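Local coordinates for protein glycosyltransferase Gtf1 (Streptococcus pneumoniae, PDB 4PQG) that belongs to the GT-B-fold glycosyltransferases, holds uridine-5'-diphosphate in a pocket and carries an additional extended beta-sheet domain, at residues T122-D127 with H135-F140; T242-V247 with K279-I284; H354-E359 with K468-Y473. All blocks are in the same frame, centred on the assembly; numbering follows the deposited sequence.

Interaction 1. Residues T122-D127 with H135-F140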
loop_
_atom_site.group_PDB
_atom_site.type_symbol
_atom_site.label_atom_id
_atom_site.label_comp_id
_atom_site.label_asym_id
_atom_site.label_seq_id
_atom_site.Cartn_x
_atom_site.Cartn_y
_atom_site.Cartn_z
ATOM N N THR A 122 18.636 20.166 14.252
ATOM C CA THR A 122 18.940 18.994 13.437
ATOM C C THR A 122 18.033 18.994 12.212
ATOM O O THR A 122 16.798 18.994 12.336
ATOM C CB THR A 122 18.803 17.690 14.245
ATOM O OG1 THR A 122 19.541 17.813 15.468
ATOM C CG2 THR A 122 19.318 16.489 13.446
ATOM N N CYS A 123 18.651 19.038 11.034
ATOM C CA CYS A 123 17.931 18.954 9.777
ATOM C C CYS A 123 17.967 17.542 9.224
ATOM O O CYS A 123 19.019 16.876 9.223
ATOM C CB CYS A 123 18.507 19.915 8.735
ATOM S SG CYS A 123 18.407 21.670 9.168
ATOM N N TYR A 124 16.812 17.099 8.744
ATOM C CA TYR A 124 16.687 15.808 8.097
ATOM C C TYR A 124 16.502 16.026 6.609
ATOM O O TYR A 124 15.446 16.460 6.141
ATOM C CB TYR A 124 15.561 14.979 8.732
ATOM C CG TYR A 124 15.894 14.573 10.155
ATOM C CD1 TYR A 124 16.474 13.333 10.433
ATOM C CD2 TYR A 124 15.679 15.453 11.222
ATOM C CE1 TYR A 124 16.797 12.968 11.739
ATOM C CE2 TYR A 124 16.008 15.103 12.524
ATOM C CZ TYR A 124 16.565 13.864 12.777
ATOM O OH TYR A 124 16.874 13.520 14.073
ATOM N N LEU A 125 17.567 15.741 5.871
ATOM C CA LEU A 125 17.648 16.021 4.446
ATOM C C LEU A 125 16.892 14.999 3.626
ATOM O O LEU A 125 16.848 13.822 3.996
ATOM C CB LEU A 125 19.121 16.053 4.000
ATOM C CG LEU A 125 19.990 17.112 4.683
ATOM C CD1 LEU A 125 21.438 16.645 4.746
ATOM C CD2 LEU A 125 19.860 18.455 3.982
ATOM N N VAL A 126 16.302 15.453 2.518
ATOM C CA VAL A 126 15.629 14.564 1.577
ATOM C C VAL A 126 16.692 13.642 0.984
ATOM O O VAL A 126 16.496 12.432 0.898
ATOM C CB VAL A 126 14.927 15.347 0.433
ATOM C CG1 VAL A 126 14.232 14.414 -0.554
ATOM C CG2 VAL A 126 13.907 16.320 0.994
ATOM N N ASP A 127 17.826 14.239 0.617
ATOM C CA ASP A 127 18.899 13.565 -0.110
ATOM C C ASP A 127 20.232 13.951 0.540
ATOM O O ASP A 127 20.555 15.141 0.651
ATOM C CB ASP A 127 18.847 14.017 -1.575
ATOM C CG ASP A 127 19.813 13.253 -2.487
ATOM O OD1 ASP A 127 20.966 12.967 -2.093
ATOM O OD2 ASP A 127 19.406 12.966 -3.630
ATOM N N HIS A 135 12.271 17.807 7.291
ATOM C CA HIS A 135 11.873 18.317 8.608
ATOM C C HIS A 135 13.074 18.657 9.449
ATOM O O HIS A 135 14.185 18.229 9.138
ATOM C CB HIS A 135 10.904 17.362 9.319
ATOM C CG HIS A 135 11.553 16.177 9.981
ATOM N ND1 HIS A 135 11.845 15.049 9.316
ATOM C CD2 HIS A 135 11.899 15.947 11.313
ATOM C CE1 HIS A 135 12.369 14.149 10.161
ATOM N NE2 HIS A 135 12.393 14.694 11.388
ATOM N N ALA A 136 12.859 19.444 10.504
ATOM C CA ALA A 136 13.936 19.959 11.366
ATOM C C ALA A 136 13.494 19.925 12.809
ATOM O O ALA A 136 12.301 20.096 13.103
ATOM C CB ALA A 136 14.299 21.384 10.980
ATOM N N GLU A 137 14.457 19.718 13.701
ATOM C CA GLU A 137 14.225 19.602 15.135
ATOM C C GLU A 137 15.002 20.674 15.899
ATOM O O GLU A 137 16.206 20.842 15.680
ATOM C CB GLU A 137 14.624 18.195 15.613
ATOM C CG GLU A 137 13.920 17.105 14.802
ATOM C CD GLU A 137 14.057 15.712 15.372
ATOM O OE1 GLU A 137 14.895 15.523 16.272
ATOM O OE2 GLU A 137 13.334 14.801 14.888
ATOM N N TYR A 138 14.315 21.394 16.786
ATOM C CA TYR A 138 14.949 22.440 17.600
ATOM C C TYR A 138 15.111 21.999 19.032
ATOM O O TYR A 138 14.134 21.671 19.704
ATOM C CB TYR A 138 14.152 23.739 17.590
ATOM C CG TYR A 138 14.808 24.888 18.352
ATOM C CD1 TYR A 138 15.810 25.675 17.752
ATOM C CD2 TYR A 138 14.413 25.211 19.662
ATOM C CE1 TYR A 138 16.395 26.740 18.439
ATOM C CE2 TYR A 138 14.993 26.267 20.362
ATOM C CZ TYR A 138 15.979 27.026 19.749
ATOM O OH TYR A 138 16.548 28.075 20.436
ATOM N N VAL A 139 16.351 22.043 19.500
ATOM C CA VAL A 139 16.696 21.498 20.808
ATOM C C VAL A 139 17.315 22.597 21.665
ATOM O O VAL A 139 18.187 23.341 21.200
ATOM C CB VAL A 139 17.655 20.285 20.671
ATOM C CG1 VAL A 139 17.963 19.682 22.027
ATOM C CG2 VAL A 139 17.068 19.216 19.755
ATOM N N PHE A 140 16.826 22.728 22.896
ATOM C CA PHE A 140 17.365 23.705 23.828
ATOM C C PHE A 140 17.831 23.002 25.098
ATOM O O PHE A 140 17.098 22.172 25.661
ATOM C CB PHE A 140 16.349 24.790 24.156
ATOM C CG PHE A 140 16.955 25.995 24.804
ATOM C CD1 PHE A 140 17.660 26.933 24.046
ATOM C CD2 PHE A 140 16.842 26.194 26.181
ATOM C CE1 PHE A 140 18.240 28.048 24.652
ATOM C CE2 PHE A 140 17.412 27.307 26.791
ATOM C CZ PHE A 140 18.111 28.234 26.026
#
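Thr-122 to Tyr-124 run antiparallel to His-135 to Glu-137, the two strand axes 4.7 Å apart at closest approach. Thr-122 and Glu-137 form a hydrogen-bonded pair closed from both sides, Thr-122 N to Glu-137 O at 2.9 Å and Glu-137 N to Thr-122 O at 2.8 Å. Cys-123 and Ala-136 make the non-hydrogen-bonded pair between it and the next hydrogen-bonded pair, where Tyr-124 N reaches His-135 O (2.9 Å). The latter two side chains rise on the same face of the sheet. Chi1 of 80° places CG of His-135 between the backbone N and the carbonyl carbon, which brings the imidazole next to the phenol in a near-parallel (4°) pairing. The rings are slid apart and barely overlap; Tyr-124 CD2 comes over the rim of the imidazole, 3.4 Å from His-135 NE2, and Tyr-124 CB also rests over that ring. Farther along the phenol, Glu-137 crosses at a slant, its CD 3.5 Å from Tyr-124 CE2. On the opposite face Cys-123 and Ala-136 both turn to Val-92 of helix 89-93. His-135 ND1, buried here, finds no partner in the model. This is a beta hairpin in the long antiparallel sheet of the GtfA extended beta-sheet domain.

Interaction 2. Residues T242-V247 with K279-I284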
loop_
_atom_site.group_PDB
_atom_site.type_symbol
_atom_site.label_atom_id
_atom_site.label_comp_id
_atom_site.label_asym_id
_atom_site.label_seq_id
_atom_site.Cartn_x
_atom_site.Cartn_y
_atom_site.Cartn_z
ATOM N N THR A 242 -25.314 10.923 0.985
ATOM C CA THR A 242 -25.791 11.934 0.037
ATOM C C THR A 242 -25.149 11.766 -1.336
ATOM O O THR A 242 -25.640 12.324 -2.308
ATOM C CB THR A 242 -25.607 13.391 0.536
ATOM O OG1 THR A 242 -24.230 13.641 0.857
ATOM C CG2 THR A 242 -26.486 13.663 1.762
ATOM N N ALA A 243 -24.060 10.999 -1.410
ATOM C CA ALA A 243 -23.453 10.632 -2.685
ATOM C C ALA A 243 -23.767 9.163 -2.981
ATOM O O ALA A 243 -24.869 8.697 -2.690
ATOM C CB ALA A 243 -21.943 10.872 -2.651
ATOM N N HIS A 244 -22.813 8.453 -3.583
ATOM C CA HIS A 244 -22.864 6.994 -3.650
ATOM C C HIS A 244 -21.670 6.442 -2.929
ATOM O O HIS A 244 -20.620 7.077 -2.899
ATOM C CB HIS A 244 -22.870 6.501 -5.091
ATOM C CG HIS A 244 -24.001 7.065 -5.923
ATOM N ND1 HIS A 244 -25.225 6.493 -5.971
ATOM C CD2 HIS A 244 -24.062 8.199 -6.732
ATOM C CE1 HIS A 244 -26.027 7.221 -6.781
ATOM N NE2 HIS A 244 -25.313 8.259 -7.251
ATOM N N LEU A 245 -21.833 5.254 -2.355
ATOM C CA LEU A 245 -20.814 4.626 -1.536
ATOM C C LEU A 245 -20.490 3.230 -2.071
ATOM O O LEU A 245 -21.368 2.373 -2.183
ATOM C CB LEU A 245 -21.281 4.542 -0.071
ATOM C CG LEU A 245 -20.346 3.832 0.915
ATOM C CD1 LEU A 245 -19.028 4.584 1.052
ATOM C CD2 LEU A 245 -21.005 3.634 2.268
ATOM N N ALA A 246 -19.222 3.015 -2.404
ATOM C CA ALA A 246 -18.729 1.695 -2.789
ATOM C C ALA A 246 -17.666 1.258 -1.782
ATOM O O ALA A 246 -16.909 2.096 -1.272
ATOM C CB ALA A 246 -18.156 1.730 -4.201
ATOM N N VAL A 247 -17.647 -0.036 -1.470
ATOM C CA VAL A 247 -16.632 -0.629 -0.582
ATOM C C VAL A 247 -15.848 -1.659 -1.391
ATOM O O VAL A 247 -16.432 -2.591 -1.966
ATOM C CB VAL A 247 -17.257 -1.295 0.664
ATOM C CG1 VAL A 247 -16.237 -2.166 1.415
ATOM C CG2 VAL A 247 -17.874 -0.242 1.578
ATOM N N LYS A 279 -26.181 0.254 3.798
ATOM C CA LYS A 279 -25.729 1.628 3.525
ATOM C C LYS A 279 -24.810 1.737 2.311
ATOM O O LYS A 279 -24.492 2.839 1.855
ATOM C CB LYS A 279 -25.022 2.216 4.753
ATOM C CG LYS A 279 -25.866 2.289 6.022
ATOM C CD LYS A 279 -27.120 3.152 5.867
ATOM C CE LYS A 279 -27.780 3.451 7.214
ATOM N NZ LYS A 279 -27.978 2.223 8.035
ATOM N N VAL A 280 -24.385 0.591 1.791
ATOM C CA VAL A 280 -23.434 0.520 0.688
ATOM C C VAL A 280 -24.186 0.324 -0.631
ATOM O O VAL A 280 -24.999 -0.592 -0.742
ATOM C CB VAL A 280 -22.444 -0.658 0.904
ATOM C CG1 VAL A 280 -21.466 -0.791 -0.239
ATOM C CG2 VAL A 280 -21.683 -0.494 2.219
ATOM N N ASP A 281 -23.885 1.169 -1.621
ATOM C CA ASP A 281 -24.490 1.064 -2.951
ATOM C C ASP A 281 -24.007 -0.178 -3.700
ATOM O O ASP A 281 -24.819 -0.917 -4.241
ATOM C CB ASP A 281 -24.254 2.335 -3.753
ATOM C CG ASP A 281 -25.009 3.512 -3.172
ATOM O OD1 ASP A 281 -26.254 3.513 -3.240
ATOM O OD2 ASP A 281 -24.369 4.411 -2.601
ATOM N N PHE A 282 -22.691 -0.420 -3.699
ATOM C CA PHE A 282 -22.155 -1.699 -4.175
ATOM C C PHE A 282 -20.803 -2.076 -3.573
ATOM O O PHE A 282 -20.025 -1.210 -3.207
ATOM C CB PHE A 282 -22.084 -1.758 -5.705
ATOM C CG PHE A 282 -21.230 -0.699 -6.336
ATOM C CD1 PHE A 282 -19.953 -1.002 -6.787
ATOM C CD2 PHE A 282 -21.729 0.591 -6.550
ATOM C CE1 PHE A 282 -19.173 -0.036 -7.409
ATOM C CE2 PHE A 282 -20.954 1.563 -7.164
ATOM C CZ PHE A 282 -19.674 1.247 -7.603
ATOM N N PHE A 283 -20.560 -3.377 -3.450
ATOM C CA PHE A 283 -19.232 -3.869 -3.100
ATOM C C PHE A 283 -18.477 -4.225 -4.375
ATOM O O PHE A 283 -19.081 -4.689 -5.351
ATOM C CB PHE A 283 -19.333 -5.084 -2.189
ATOM C CG PHE A 283 -19.936 -4.788 -0.838
ATOM C CD1 PHE A 283 -19.115 -4.448 0.246
ATOM C CD2 PHE A 283 -21.316 -4.852 -0.638
ATOM C CE1 PHE A 283 -19.668 -4.177 1.490
ATOM C CE2 PHE A 283 -21.870 -4.581 0.601
ATOM C CZ PHE A 283 -21.040 -4.250 1.670
ATOM N N ILE A 284 -17.166 -3.984 -4.366
ATOM C CA ILE A 284 -16.281 -4.384 -5.454
ATOM C C ILE A 284 -15.349 -5.510 -4.981
ATOM O O ILE A 284 -14.716 -5.392 -3.922
ATOM C CB ILE A 284 -15.436 -3.192 -5.966
ATOM C CG1 ILE A 284 -16.328 -1.986 -6.296
ATOM C CG2 ILE A 284 -14.609 -3.592 -7.186
ATOM C CD1 ILE A 284 -15.549 -0.744 -6.727
#
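Ala-246 CB lies over one face of the Phe-282 ring, offset toward its rim, 3.9 Å from the ring centroid in a CH-pi contact. The pair belongs to a beta-alpha-beta unit of the parallel sheet in the N-terminal Rossmann-like domain of this GT-B protein, where strands 244-248 and 282-285 are neighbours, joined through helix 271-275. The phenylalanine can reach across because its chi1 of 59° places CG between the backbone N and the carbonyl carbon; Thr-504 and Val-508 of helix 494-508 also touch it. Val-247 and Phe-283 point together to the other face, lying side by side with Val-247 CB 3.7 Å from CD1 of the Phe-283 ring. Val-280 fills in on that side: its CG1 stands over the centre of the Phe-283 ring, and its CG2 meets Val-247 CG2 at 3.9 Å. Leu-245 CD2 packs near Val-280 CG2, while Phe-237 of helix 233-240 touches both residues. The strands are stitched in parallel fashion, Val-247 N to Phe-282 O at 3.2 Å and Ile-284 N to Val-247 O at 2.9 Å. Before the regular pairing begins, an aspartate does part of the backbone's work. Leu-245 O takes Asp-281 N at 2.8 Å, with a weak, longer bond from Phe-282 N. The amide of the same leucine turns to the aspartate side chain: Leu-245 N meets the anti lone pair of Asp-281 OD2 at 2.7 Å, and the bond is fairly straight, 162° at the hydrogen.

Interaction 3. Residues H354-E359 with K468-Y473; sequences HKELPE and KICQLY
In the C-terminal Rossmann-like domain, the loop that leads from helix 343-353 to strand 361-365 leans against helix 458-474, and Leu-357 makes most of the contact. One methyl does the work: CD1 of Leu-357 comes 3.8 Å from CD2 of Tyr-473, meeting the ring at a slant. The same methyl lies 4.2 Å from the backbone CA of Cys-470 and 4.3 Å from CG2 of Ile-469, so a single methyl lies among the side chains of Ile-469 and Tyr-473 and the backbone of Cys-470, the tyrosine about one turn farther on. Chi1 of -44° sets CG of Leu-357 opposite its carbonyl carbon, which turns the side chain, CD1 foremost, to the helix. Beside it, Glu-356 contributes its aliphatic stem; CB touches SG of Cys-470 at 3.7 Å, and CG lies slightly farther from the sulfur. The glutamate chain then bends at chi2 (91°), and its carboxylate makes a weak hydrogen bond through OE2 to Gln-474 NE2, just beyond the segment.

Between the two segments the touch is thus apolar and small, 184 Å² in all, and it lies at the protein surface. Other residues fix the phenol: Tyr-473 OH is hydrogen-bonded to Glu-403 OE1, and its ring also meets that of Phe-329. Leu-472 CD2 stands over the centre of one face. The contact thus joins a helix-to-strand connection with a helix packed through Ile-469 and Tyr-473 on Leu-406 and Val-404 of strand 404-406, within the alpha/beta Rossmann-like C-terminal domain of the GT-B fold.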
loop_
_atom_site.group_PDB
_atom_site.type_symbol
_atom_site.label_atom_id
_atom_site.label_comp_id
_atom_site.label_asym_id
_atom_site.label_seq_id
_atom_site.Cartn_x
_atom_site.Cartn_y
_atom_site.Cartn_z
ATOM N N HIS A 354 18.139 -26.753 -5.626
ATOM C CA HIS A 354 19.495 -26.383 -6.024
ATOM C C HIS A 354 20.458 -27.559 -6.006
ATOM O O HIS A 354 21.496 -27.527 -6.665
ATOM C CB HIS A 354 19.984 -25.271 -5.109
ATOM C CG HIS A 354 21.363 -24.773 -5.423
ATOM N ND1 HIS A 354 22.453 -25.231 -4.791
ATOM C CD2 HIS A 354 21.805 -23.817 -6.325
ATOM C CE1 HIS A 354 23.541 -24.604 -5.269
ATOM N NE2 HIS A 354 23.142 -23.739 -6.206
ATOM N N LYS A 355 20.120 -28.594 -5.241
ATOM C CA LYS A 355 20.876 -29.849 -5.254
ATOM C C LYS A 355 20.826 -30.499 -6.637
ATOM O O LYS A 355 21.807 -31.067 -7.091
ATOM C CB LYS A 355 20.333 -30.826 -4.206
ATOM C CG LYS A 355 20.524 -30.380 -2.769
ATOM C CD LYS A 355 19.611 -31.164 -1.837
ATOM C CE LYS A 355 19.858 -30.813 -0.375
ATOM N NZ LYS A 355 18.996 -31.625 0.539
ATOM N N GLU A 356 19.676 -30.402 -7.292
ATOM C CA GLU A 356 19.446 -31.016 -8.592
ATOM C C GLU A 356 19.798 -30.059 -9.731
ATOM O O GLU A 356 20.232 -30.501 -10.801
ATOM C CB GLU A 356 17.982 -31.433 -8.699
ATOM C CG GLU A 356 17.679 -32.489 -9.745
ATOM C CD GLU A 356 17.756 -33.907 -9.203
ATOM O OE1 GLU A 356 18.499 -34.151 -8.224
ATOM O OE2 GLU A 356 17.058 -34.787 -9.756
ATOM N N LEU A 357 19.595 -28.757 -9.507
ATOM C CA LEU A 357 19.881 -27.730 -10.511
ATOM C C LEU A 357 20.781 -26.675 -9.889
ATOM O O LEU A 357 20.287 -25.657 -9.391
ATOM C CB LEU A 357 18.593 -27.071 -11.031
ATOM C CG LEU A 357 17.351 -27.903 -11.383
ATOM C CD1 LEU A 357 16.127 -27.013 -11.549
ATOM C CD2 LEU A 357 17.557 -28.750 -12.635
ATOM N N PRO A 358 22.111 -26.907 -9.913
ATOM C CA PRO A 358 23.049 -26.023 -9.213
ATOM C C PRO A 358 23.091 -24.609 -9.786
ATOM O O PRO A 358 23.694 -23.722 -9.189
ATOM C CB PRO A 358 24.406 -26.721 -9.410
ATOM C CG PRO A 358 24.233 -27.538 -10.645
ATOM C CD PRO A 358 22.810 -28.011 -10.606
ATOM N N GLU A 359 22.449 -24.407 -10.928
ATOM C CA GLU A 359 22.435 -23.108 -11.592
ATOM C C GLU A 359 21.300 -22.193 -11.074
ATOM O O GLU A 359 21.314 -20.983 -11.304
ATOM C CB GLU A 359 22.310 -23.321 -13.102
ATOM C CG GLU A 359 23.139 -22.373 -13.959
ATOM C CD GLU A 359 24.637 -22.519 -13.732
ATOM O OE1 GLU A 359 25.101 -23.627 -13.374
ATOM O OE2 GLU A 359 25.360 -21.518 -13.910
ATOM N N LYS A 468 8.471 -29.590 -7.976
ATOM C CA LYS A 468 7.788 -28.900 -9.063
ATOM C C LYS A 468 8.706 -27.997 -9.885
ATOM O O LYS A 468 8.603 -27.947 -11.123
ATOM C CB LYS A 468 6.552 -28.151 -8.556
ATOM C CG LYS A 468 5.344 -29.052 -8.351
ATOM C CD LYS A 468 5.051 -29.840 -9.625
ATOM C CE LYS A 468 3.847 -30.729 -9.466
ATOM N NZ LYS A 468 3.549 -31.420 -10.748
ATOM N N ILE A 469 9.600 -27.288 -9.204
ATOM C CA ILE A 469 10.611 -26.477 -9.874
ATOM C C ILE A 469 11.435 -27.396 -10.772
ATOM O O ILE A 469 11.561 -27.131 -11.967
ATOM C CB ILE A 469 11.540 -25.745 -8.870
ATOM C CG1 ILE A 469 10.768 -24.638 -8.119
ATOM C CG2 ILE A 469 12.750 -25.156 -9.581
ATOM C CD1 ILE A 469 11.359 -24.259 -6.773
ATOM N N CYS A 470 11.978 -28.469 -10.185
ATOM C CA CYS A 470 12.801 -29.435 -10.919
ATOM C C CYS A 470 12.071 -30.013 -12.130
ATOM O O CYS A 470 12.640 -30.073 -13.212
ATOM C CB CYS A 470 13.285 -30.550 -9.987
ATOM S SG CYS A 470 14.564 -29.997 -8.847
ATOM N N GLN A 471 10.804 -30.389 -11.949
ATOM C CA GLN A 471 9.968 -30.896 -13.035
ATOM C C GLN A 471 9.784 -29.925 -14.212
ATOM O O GLN A 471 9.751 -30.351 -15.380
ATOM C CB GLN A 471 8.603 -31.336 -12.503
ATOM C CG GLN A 471 7.696 -31.948 -13.564
ATOM C CD GLN A 471 6.318 -32.276 -13.036
ATOM O OE1 GLN A 471 6.035 -32.103 -11.851
ATOM N NE2 GLN A 471 5.447 -32.755 -13.914
ATOM N N LEU A 472 9.668 -28.629 -13.914
ATOM C CA LEU A 472 9.460 -27.611 -14.959
ATOM C C LEU A 472 10.651 -27.570 -15.906
ATOM O O LEU A 472 10.490 -27.486 -17.125
ATOM C CB LEU A 472 9.234 -26.222 -14.330
ATOM C CG LEU A 472 8.919 -25.025 -15.235
ATOM C CD1 LEU A 472 8.102 -24.007 -14.442
ATOM C CD2 LEU A 472 10.185 -24.373 -15.791
ATOM N N TYR A 473 11.845 -27.632 -15.331
ATOM C CA TYR A 473 13.055 -27.591 -16.113
ATOM C C TYR A 473 13.357 -28.943 -16.768
ATOM O O TYR A 473 13.680 -29.001 -17.961
ATOM C CB TYR A 473 14.216 -27.120 -15.250
ATOM C CG TYR A 473 14.207 -25.628 -15.016
ATOM C CD1 TYR A 473 14.673 -24.749 -15.994
ATOM C CD2 TYR A 473 13.734 -25.090 -13.818
ATOM C CE1 TYR A 473 14.673 -23.375 -15.785
ATOM C CE2 TYR A 473 13.727 -23.722 -13.599
ATOM C CZ TYR A 473 14.192 -22.865 -14.581
ATOM O OH TYR A 473 14.189 -21.503 -14.363
#

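Overall arrangement
The three contacts follow one another along the chain, each closing before the next opens, so none nests or crosses. Interaction 1 closes the shortest loop, a hairpin in the antiparallel domain, whose strands come in sequence between strands 70-72 and 223-226 of the N-terminal parallel sheet. Once the chain has returned to that sheet, interaction 2 joins two adjacent strands across 31 intervening residues. Interaction 3 spans the longest loop, 108 residues, and brings an early loop of the second parallel sheet's domain to a late helix. Their centres lie 43 to 51 Å apart and none touches another: each ties together a different part of the fold.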